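Side-chain contacts in DegV family protein (Eubacterium eligens, PDB 3FDJ), which is of unknown function but probably binds a fatty acid or similar lipid between its two alpha/beta domains: residues A[189-192]-A[193-197]; A[211-214]-A[215-219]; A[228-231]-A[232-236]. All blocks are in the same frame, centred on the assembly; numbering follows the deposited sequence.

Contact 1: residues A[189-192]-A[193-197]; sequences TASS and HGTLE
Ser191 and Thr195 face each other across the end of the beta hairpin formed by strands 184-190 and 196-203, and their hydroxyls meet at 2.8 Å between OG and OG1, a hydrogen bond in which either may donate. Both hydroxyls stand between the backbone N and the carbonyl carbon (chi1 78° for Ser191 and 60° for Thr195), which turns them toward one another. Ser191 OG also accepts from His193 N at 3.0 Å, a bond bent to 136° at the hydrogen, and this ties the side chain to the turn as well as to the returning chain. Residues Ser191 to Gly194 make a type I beta turn, closed by Gly194 N donating to Ser191 O at 2.9 Å. Gly194 has positive phi, a conformation that glycine adopts readily. At the turn, Ser192 OG sits over one face of the His193 imidazole, displaced toward the rim and 3.6 Å from CD2.

Behind the turn, where the two strands run together, Thr189 and Glu197 form an antiparallel hydrogen-bonded pair, and their side chains run side by side in the same direction, with Thr189 CG2 near Glu197 OE1. The threonine hydroxyl serves the adjoining strand 153-159 instead, bonding to Leu155 O and to Arg154. Glu197 CG lies anti to its own N, and the extended chain carries the carboxylate back along the hairpin to Ser191 CB. There a water accepts from Ser192 N at 2.9 Å and donates to Glu197 OE1 at 3.2 Å.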
ATOM      1  N   THR A 189       7.862   8.000  -6.031  1.00 10.65           N
ATOM      2  CA  THR A 189       8.317   6.666  -5.666  1.00 10.38           C
ATOM      3  C   THR A 189       8.431   6.567  -4.151  1.00 10.73           C
ATOM      4  O   THR A 189       8.526   7.581  -3.450  1.00 11.46           O
ATOM      5  CB  THR A 189       9.661   6.323  -6.371  1.00 11.20           C
ATOM      6  OG1 THR A 189       9.992   4.938  -6.176  1.00 11.42           O
ATOM      7  CG2 THR A 189      10.799   7.219  -5.880  1.00 10.90           C
ATOM      8  N   ALA A 190       8.399   5.339  -3.635  1.00 10.69           N
ATOM      9  CA  ALA A 190       8.714   5.112  -2.225  1.00 10.98           C
ATOM     10  C   ALA A 190      10.228   5.240  -2.065  1.00 11.59           C
ATOM     11  O   ALA A 190      11.006   4.557  -2.757  1.00 11.08           O
ATOM     12  CB  ALA A 190       8.190   3.733  -1.764  1.00 10.97           C
ATOM     13  N   SER A 191      10.661   6.146  -1.182  1.00 12.11           N
ATOM     14  CA  SER A 191      12.095   6.390  -0.968  1.00 13.29           C
ATOM     15  C   SER A 191      12.715   5.295  -0.101  1.00 14.23           C
ATOM     16  O   SER A 191      12.020   4.488   0.522  1.00 13.09           O
ATOM     17  CB  SER A 191      12.317   7.732  -0.275  1.00 13.43           C
ATOM     18  OG  SER A 191      12.045   7.620   1.113  1.00 12.80           O
ATOM     19  N   SER A 192      14.038   5.312  -0.037  1.00 16.28           N
ATOM     20  CA  SER A 192      14.774   4.415   0.829  1.00 17.71           C
ATOM     21  C   SER A 192      14.445   4.644   2.313  1.00 17.83           C
ATOM     22  O   SER A 192      14.729   3.782   3.141  1.00 18.92           O
ATOM     23  CB  SER A 192      16.275   4.604   0.608  1.00 18.54           C
ATOM     24  OG  SER A 192      16.675   5.854   1.156  1.00 22.14           O
ATOM     25  N   HIS A 193      13.869   5.799   2.648  1.00 17.23           N
ATOM     26  CA  HIS A 193      13.423   6.092   4.018  1.00 17.32           C
ATOM     27  C   HIS A 193      11.953   5.823   4.253  1.00 15.44           C
ATOM     28  O   HIS A 193      11.418   6.203   5.305  1.00 14.10           O
ATOM     29  CB  HIS A 193      13.694   7.562   4.353  1.00 18.19           C
ATOM     30  CG  HIS A 193      15.107   7.970   4.115  1.00 23.12           C
ATOM     31  ND1 HIS A 193      16.144   7.557   4.923  1.00 27.55           N
ATOM     32  CD2 HIS A 193      15.664   8.730   3.142  1.00 28.07           C
ATOM     33  CE1 HIS A 193      17.281   8.054   4.468  1.00 28.51           C
ATOM     34  NE2 HIS A 193      17.019   8.766   3.387  1.00 29.97           N
ATOM     35  N   GLY A 194      11.278   5.215   3.277  1.00 12.97           N
ATOM     36  CA  GLY A 194       9.871   4.960   3.407  1.00 12.47           C
ATOM     37  C   GLY A 194       9.029   6.219   3.391  1.00 12.13           C
ATOM     38  O   GLY A 194       8.005   6.293   4.075  1.00 11.50           O
ATOM     39  N   THR A 195       9.425   7.192   2.573  1.00 10.28           N
ATOM     40  CA  THR A 195       8.645   8.394   2.397  1.00 11.33           C
ATOM     41  C   THR A 195       8.337   8.589   0.916  1.00 11.35           C
ATOM     42  O   THR A 195       8.875   7.889   0.054  1.00 11.44           O
ATOM     43  CB  THR A 195       9.393   9.622   2.937  1.00 11.60           C
ATOM     44  OG1 THR A 195      10.632   9.765   2.229  1.00 11.86           O
ATOM     45  CG2 THR A 195       9.671   9.469   4.438  1.00 12.56           C
ATOM     46  N   LEU A 196       7.450   9.524   0.620  1.00 13.01           N
ATOM     47  CA  LEU A 196       7.028   9.770  -0.747  1.00 13.50           C
ATOM     48  C   LEU A 196       8.034  10.722  -1.365  1.00 14.83           C
ATOM     49  O   LEU A 196       8.217  11.837  -0.877  1.00 15.05           O
ATOM     50  CB  LEU A 196       5.635  10.387  -0.784  1.00 14.04           C
ATOM     51  CG  LEU A 196       5.072  10.745  -2.153  1.00 15.58           C
ATOM     52  CD1 LEU A 196       5.022   9.567  -3.129  1.00 16.38           C
ATOM     53  CD2 LEU A 196       3.673  11.339  -1.978  1.00 18.04           C
ATOM     54  N   GLU A 197       8.723  10.248  -2.394  1.00 15.50           N
ATOM     55  CA  GLU A 197       9.747  11.029  -3.069  1.00 17.11           C
ATOM     56  C   GLU A 197       9.184  11.427  -4.429  1.00 16.47           C
ATOM     57  O   GLU A 197       8.923  10.565  -5.237  1.00 15.43           O
ATOM     58  CB  GLU A 197      10.968  10.144  -3.245  1.00 18.15           C
ATOM     59  CG  GLU A 197      12.196  10.793  -3.788  1.00 23.36           C
ATOM     60  CD  GLU A 197      13.402  10.021  -3.309  1.00 31.19           C
ATOM     61  OE1 GLU A 197      13.566   8.863  -3.757  1.00 35.71           O
ATOM     62  OE2 GLU A 197      14.145  10.537  -2.436  1.00 36.86           O
TER
HETATM   63  O   HOH W   1      15.446   7.073  -1.850  1.00 24.43           O

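Contact 2: residues A[211-214]-A[215-219]; sequences KLQA and LLDDA
Leu215 begins its side chain against the carbonyl oxygens of the preceding turn: CB lies 3.6 Å from Lys211 O and almost as near Leu212 O. The next atom, CG, comes within 3.3 Å of Lys211 O, the same oxygen that accepts from Leu215 N at 2.9 Å. With CG opposite its own carbonyl carbon and beside the backbone N (chi1 -69°), the branch runs back toward the start of the helix. CD1 continues along that line, still 3.6 Å from Lys211 O, and ends in a loose apolar contact with Leu212 CD2. Beyond these neighbours the leucine also touches Phe156 and Ile187 of the sheet.

This is the i to i+4 pattern of an alpha helix, here 205-219, and successive amides from Leu215 to Asp218 each donate to the carbonyl four residues earlier. Leu212 and Leu216 lie on the buried side and touch both Phe156 of strand 153-159 and residues of helix 234-248, so the helix packs on the sheet and on a neighbouring helix together.

The polar side is joined through solvent. Gln213 and Asp217 have their amide and carboxylate planes 89° apart, and a water spans them, accepting from Gln213 NE2 and donating to Asp217 OD1 at 2.7 Å. Tyr248 OH of helix 234-248 bonds to that same OD1, giving the oxygen two partners. Near Asp218, a second water donates to Ala214 O at 2.8 Å and makes a weak bond to the carboxylate OD1.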
ATOM      1  N   LYS A 211       7.136   8.032 -19.139  1.00  9.47           N
ATOM      2  CA  LYS A 211       7.951   8.245 -17.937  1.00 10.93           C
ATOM      3  C   LYS A 211       8.074   6.974 -17.090  1.00 10.63           C
ATOM      4  O   LYS A 211       9.140   6.672 -16.590  1.00 10.58           O
ATOM      5  CB  LYS A 211       7.408   9.396 -17.103  1.00 11.70           C
ATOM      6  CG  LYS A 211       7.671  10.747 -17.706  1.00 15.86           C
ATOM      7  CD  LYS A 211       7.193  11.849 -16.762  1.00 20.92           C
ATOM      8  CE  LYS A 211       7.349  13.261 -17.347  1.00 23.13           C
ATOM      9  NZ  LYS A 211       8.686  13.552 -17.934  1.00 26.25           N
ATOM     10  N   LEU A 212       6.981   6.243 -16.929  1.00 10.43           N
ATOM     11  CA  LEU A 212       6.991   5.015 -16.158  1.00 10.97           C
ATOM     12  C   LEU A 212       7.882   3.967 -16.796  1.00 10.94           C
ATOM     13  O   LEU A 212       8.610   3.254 -16.091  1.00 10.01           O
ATOM     14  CB  LEU A 212       5.567   4.450 -15.984  1.00 10.67           C
ATOM     15  CG  LEU A 212       4.644   5.167 -15.000  1.00 12.63           C
ATOM     16  CD1 LEU A 212       3.232   4.554 -15.031  1.00 13.78           C
ATOM     17  CD2 LEU A 212       5.213   5.117 -13.567  1.00 12.17           C
ATOM     18  N   GLN A 213       7.852   3.880 -18.128  1.00 11.13           N
ATOM     19  CA  GLN A 213       8.713   2.923 -18.810  1.00 11.54           C
ATOM     20  C   GLN A 213      10.176   3.248 -18.547  1.00 11.70           C
ATOM     21  O   GLN A 213      10.972   2.345 -18.289  1.00 11.26           O
ATOM     22  CB  GLN A 213       8.419   2.851 -20.323  1.00 11.58           C
ATOM     23  CG  GLN A 213       9.255   1.819 -21.020  1.00 12.34           C
ATOM     24  CD  GLN A 213       8.824   1.562 -22.454  1.00 15.41           C
ATOM     25  OE1 GLN A 213       7.737   1.966 -22.879  1.00 14.44           O
ATOM     26  NE2 GLN A 213       9.660   0.832 -23.189  1.00 16.28           N
ATOM     27  N   ALA A 214      10.533   4.535 -18.584  1.00 11.98           N
ATOM     28  CA  ALA A 214      11.910   4.944 -18.305  1.00 11.53           C
ATOM     29  C   ALA A 214      12.301   4.630 -16.834  1.00 11.25           C
ATOM     30  O   ALA A 214      13.399   4.128 -16.560  1.00 11.51           O
ATOM     31  CB  ALA A 214      12.119   6.435 -18.630  1.00 11.35           C
ATOM     32  N   LEU A 215      11.388   4.893 -15.908  1.00 10.67           N
ATOM     33  CA  LEU A 215      11.620   4.621 -14.477  1.00 11.58           C
ATOM     34  C   LEU A 215      11.783   3.118 -14.203  1.00 11.83           C
ATOM     35  O   LEU A 215      12.704   2.702 -13.465  1.00 10.89           O
ATOM     36  CB  LEU A 215      10.492   5.194 -13.629  1.00 11.07           C
ATOM     37  CG  LEU A 215      10.415   6.717 -13.549  1.00 13.04           C
ATOM     38  CD1 LEU A 215       9.080   7.172 -12.975  1.00 11.97           C
ATOM     39  CD2 LEU A 215      11.585   7.289 -12.749  1.00 13.42           C
ATOM     40  N   LEU A 216      10.909   2.310 -14.815  1.00 11.98           N
ATOM     41  CA  LEU A 216      10.975   0.871 -14.661  1.00 11.26           C
ATOM     42  C   LEU A 216      12.295   0.316 -15.219  1.00 11.47           C
ATOM     43  O   LEU A 216      12.926  -0.509 -14.568  1.00 11.01           O
ATOM     44  CB  LEU A 216       9.776   0.203 -15.316  1.00 11.38           C
ATOM     45  CG  LEU A 216       8.469   0.418 -14.535  1.00 12.05           C
ATOM     46  CD1 LEU A 216       7.245   0.033 -15.388  1.00 12.69           C
ATOM     47  CD2 LEU A 216       8.472  -0.342 -13.221  1.00 12.09           C
ATOM     48  N   ASP A 217      12.696   0.778 -16.408  1.00 11.20           N
ATOM     49  CA  ASP A 217      13.975   0.402 -17.009  1.00 12.72           C
ATOM     50  C   ASP A 217      15.143   0.685 -16.046  1.00 12.78           C
ATOM     51  O   ASP A 217      15.989  -0.186 -15.777  1.00 12.34           O
ATOM     52  CB  ASP A 217      14.236   1.175 -18.319  1.00 13.42           C
ATOM     53  CG  ASP A 217      13.370   0.695 -19.496  1.00 16.78           C
ATOM     54  OD1 ASP A 217      12.677  -0.347 -19.392  1.00 20.89           O
ATOM     55  OD2 ASP A 217      13.381   1.378 -20.553  1.00 20.06           O
ATOM     56  N   ASP A 218      15.194   1.911 -15.545  1.00 11.80           N
ATOM     57  CA  ASP A 218      16.260   2.304 -14.627  1.00 13.00           C
ATOM     58  C   ASP A 218      16.211   1.527 -13.311  1.00 12.39           C
ATOM     59  O   ASP A 218      17.245   1.267 -12.710  1.00 11.87           O
ATOM     60  CB  ASP A 218      16.184   3.790 -14.336  1.00 13.41           C
ATOM     61  CG  ASP A 218      16.719   4.637 -15.474  1.00 20.72           C
ATOM     62  OD1 ASP A 218      17.155   4.076 -16.516  1.00 26.05           O
ATOM     63  OD2 ASP A 218      16.714   5.884 -15.322  1.00 27.12           O
ATOM     64  N   ALA A 219      15.011   1.166 -12.866  1.00 10.25           N
ATOM     65  CA  ALA A 219      14.834   0.422 -11.621  1.00 10.14           C
ATOM     66  C   ALA A 219      15.255  -1.051 -11.731  1.00 10.42           C
ATOM     67  O   ALA A 219      15.360  -1.736 -10.715  1.00 11.52           O
ATOM     68  CB  ALA A 219      13.367   0.507 -11.158  1.00  9.56           C
TER
HETATM   69  O   HOH W   2      11.938  -0.951 -21.886  1.00 26.79           O
HETATM   70  O   HOH W   3      15.431   4.831 -18.329  1.00 33.42           O

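Contact 3: residues A[228-231]-A[232-236]; sequences ICHV and ENEAL
His230 ND1 accepts the backbone N-H of Asn233 at 3.0 Å, with the donor 31° out of the ring plane and an N-H...N angle of 150°. The imidazole's other nitrogen, NE2, is 2.8 Å from a water lying in the ring plane, which donates weakly to Glu234 OE1. Chi1 of 67° sets CG between the histidine's backbone N and carbonyl carbon, turning the ring under the start of the helix. One face is covered by the backbone of Glu234, and CB of that glutamate makes a CH-pi contact over the same face, 4.0 Å from the ring centroid. Were the imidazole of His230 replaced by the methyl of an alanine, the Asn233 amide would probably be left without its acceptor and a gap would open beneath Glu234.

Asn233 is the N-cap: its OD1 accepts from Leu236 N at 3.2 Å, while ND2 bonds to Gly269 O. Glu232, at positive phi, sends its carboxylate to a salt bridge with Arg268 and a hydrogen bond with His45. A water links His230 O to Glu232 N.

The turn connects strand 226-230 to helix 234-248 in a beta-alpha-beta unit completed by parallel strand 253-257. His230 touches Val255 and Lys257 of that strand, Ile271 of strand 271-276 and Ala237 of the helix.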
ATOM      1  N   ILE A 228      -1.012  -3.208  -9.630  1.00  9.14           N
ATOM      2  CA  ILE A 228      -1.434  -1.821  -9.825  1.00  9.10           C
ATOM      3  C   ILE A 228      -2.800  -1.614  -9.163  1.00  9.81           C
ATOM      4  O   ILE A 228      -3.768  -2.330  -9.499  1.00  9.39           O
ATOM      5  CB  ILE A 228      -1.580  -1.474 -11.328  1.00  9.66           C
ATOM      6  CG1 ILE A 228      -0.338  -1.865 -12.137  1.00  9.01           C
ATOM      7  CG2 ILE A 228      -1.962   0.016 -11.504  1.00  8.95           C
ATOM      8  CD1 ILE A 228      -0.475  -1.715 -13.696  1.00 11.62           C
ATOM      9  N   CYS A 229      -2.887  -0.668  -8.228  1.00 10.53           N
ATOM     10  CA  CYS A 229      -4.172  -0.250  -7.692  1.00 11.60           C
ATOM     11  C   CYS A 229      -4.505   1.157  -8.182  1.00 10.68           C
ATOM     12  O   CYS A 229      -3.616   1.929  -8.586  1.00 11.32           O
ATOM     13  CB  CYS A 229      -4.258  -0.372  -6.162  1.00 12.46           C
ATOM     14  SG  CYS A 229      -3.473   0.908  -5.345  1.00 18.52           S
ATOM     15  N   HIS A 230      -5.800   1.449  -8.238  1.00  9.99           N
ATOM     16  CA  HIS A 230      -6.306   2.695  -8.730  1.00  8.84           C
ATOM     17  C   HIS A 230      -7.468   3.174  -7.891  1.00  8.63           C
ATOM     18  O   HIS A 230      -8.185   2.379  -7.270  1.00  9.34           O
ATOM     19  CB  HIS A 230      -6.734   2.571 -10.197  1.00  9.98           C
ATOM     20  CG  HIS A 230      -7.910   1.681 -10.397  1.00  9.93           C
ATOM     21  ND1 HIS A 230      -9.209   2.132 -10.284  1.00 10.63           N
ATOM     22  CD2 HIS A 230      -7.989   0.350 -10.627  1.00 10.75           C
ATOM     23  CE1 HIS A 230     -10.034   1.118 -10.470  1.00 11.83           C
ATOM     24  NE2 HIS A 230      -9.319   0.025 -10.680  1.00 10.05           N
ATOM     25  N   VAL A 231      -7.647   4.485  -7.885  1.00  8.50           N
ATOM     26  CA  VAL A 231      -8.749   5.143  -7.211  1.00  8.60           C
ATOM     27  C   VAL A 231      -9.650   5.693  -8.303  1.00  9.33           C
ATOM     28  O   VAL A 231      -9.425   6.806  -8.813  1.00  9.10           O
ATOM     29  CB  VAL A 231      -8.276   6.310  -6.344  1.00  8.73           C
ATOM     30  CG1 VAL A 231      -9.469   6.869  -5.549  1.00  7.78           C
ATOM     31  CG2 VAL A 231      -7.119   5.881  -5.431  1.00  9.77           C
ATOM     32  N   GLU A 232     -10.649   4.905  -8.657  1.00 10.07           N
ATOM     33  CA  GLU A 232     -11.620   5.249  -9.718  1.00 10.75           C
ATOM     34  C   GLU A 232     -10.900   5.657 -10.995  1.00  9.94           C
ATOM     35  O   GLU A 232     -11.260   6.631 -11.646  1.00  9.90           O
ATOM     36  CB  GLU A 232     -12.593   6.325  -9.211  1.00 11.11           C
ATOM     37  CG  GLU A 232     -13.307   5.853  -7.944  1.00 15.62           C
ATOM     38  CD  GLU A 232     -14.556   6.648  -7.589  1.00 21.15           C
ATOM     39  OE1 GLU A 232     -14.695   7.810  -8.030  1.00 25.50           O
ATOM     40  OE2 GLU A 232     -15.396   6.095  -6.852  1.00 25.55           O
ATOM     41  N   ASN A 233      -9.863   4.903 -11.345  1.00  8.80           N
ATOM     42  CA  ASN A 233      -9.185   5.093 -12.603  1.00  8.45           C
ATOM     43  C   ASN A 233      -8.734   3.775 -13.195  1.00  8.53           C
ATOM     44  O   ASN A 233      -7.566   3.559 -13.476  1.00  8.32           O
ATOM     45  CB  ASN A 233      -8.025   6.050 -12.448  1.00  8.32           C
ATOM     46  CG  ASN A 233      -7.656   6.707 -13.747  1.00  8.61           C
ATOM     47  OD1 ASN A 233      -8.192   6.338 -14.800  1.00  8.16           O
ATOM     48  ND2 ASN A 233      -6.775   7.708 -13.689  1.00  8.69           N
ATOM     49  N   GLU A 234      -9.710   2.886 -13.410  1.00  9.54           N
ATOM     50  CA  GLU A 234      -9.419   1.598 -14.027  1.00  9.68           C
ATOM     51  C   GLU A 234      -8.853   1.780 -15.439  1.00  9.85           C
ATOM     52  O   GLU A 234      -8.003   0.999 -15.874  1.00  9.24           O
ATOM     53  CB  GLU A 234     -10.678   0.751 -14.039  1.00 11.01           C
ATOM     54  CG  GLU A 234     -10.471  -0.692 -14.383  1.00 13.76           C
ATOM     55  CD  GLU A 234     -11.757  -1.463 -14.268  1.00 20.90           C
ATOM     56  OE1 GLU A 234     -12.534  -1.211 -13.302  1.00 25.49           O
ATOM     57  OE2 GLU A 234     -12.015  -2.294 -15.155  1.00 24.38           O
ATOM     58  N   ALA A 235      -9.281   2.847 -16.121  1.00  9.55           N
ATOM     59  CA  ALA A 235      -8.847   3.104 -17.489  1.00  9.85           C
ATOM     60  C   ALA A 235      -7.344   3.280 -17.565  1.00  9.66           C
ATOM     61  O   ALA A 235      -6.685   2.644 -18.387  1.00 10.26           O
ATOM     62  CB  ALA A 235      -9.573   4.329 -18.066  1.00 10.12           C
ATOM     63  N   LEU A 236      -6.803   4.110 -16.682  1.00  9.31           N
ATOM     64  CA  LEU A 236      -5.363   4.386 -16.659  1.00  9.51           C
ATOM     65  C   LEU A 236      -4.593   3.151 -16.188  1.00  9.22           C
ATOM     66  O   LEU A 236      -3.558   2.799 -16.765  1.00  8.45           O
ATOM     67  CB  LEU A 236      -5.022   5.613 -15.798  1.00  8.96           C
ATOM     68  CG  LEU A 236      -3.525   6.009 -15.802  1.00 10.25           C
ATOM     69  CD1 LEU A 236      -2.965   6.141 -17.230  1.00  8.84           C
ATOM     70  CD2 LEU A 236      -3.338   7.293 -14.982  1.00  9.47           C
TER
HETATM   71  O   HOH W   4     -11.005   2.331  -7.309  1.00 10.33           O
HETATM   72  O   HOH W   5     -10.240  -2.601 -11.055  1.00 14.64           O

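Overall arrangement
The three contacts follow one another along the chain within a single alpha/beta part of the fold, built on the sheet that runs 196-203, 184-190, 153-159, 271-276, 226-230, 253-257. Contact 1 turns the hairpin at the outer strand 196-203, which leads directly into helix 205-219 of contact 2; that helix is followed by strand 226-230, where contact 3 begins. The centre of contact 2 lies about 16 Å from that of contact 1 and about 19 Å from that of contact 3. The centres of contacts 1 and 3 are about 21 Å apart, and none touch. Contact 2 packs on strand 153-159 and on helix 234-248, whose start contact 3 forms, so hairpin, helix and beta-alpha-beta unit share one layered framework.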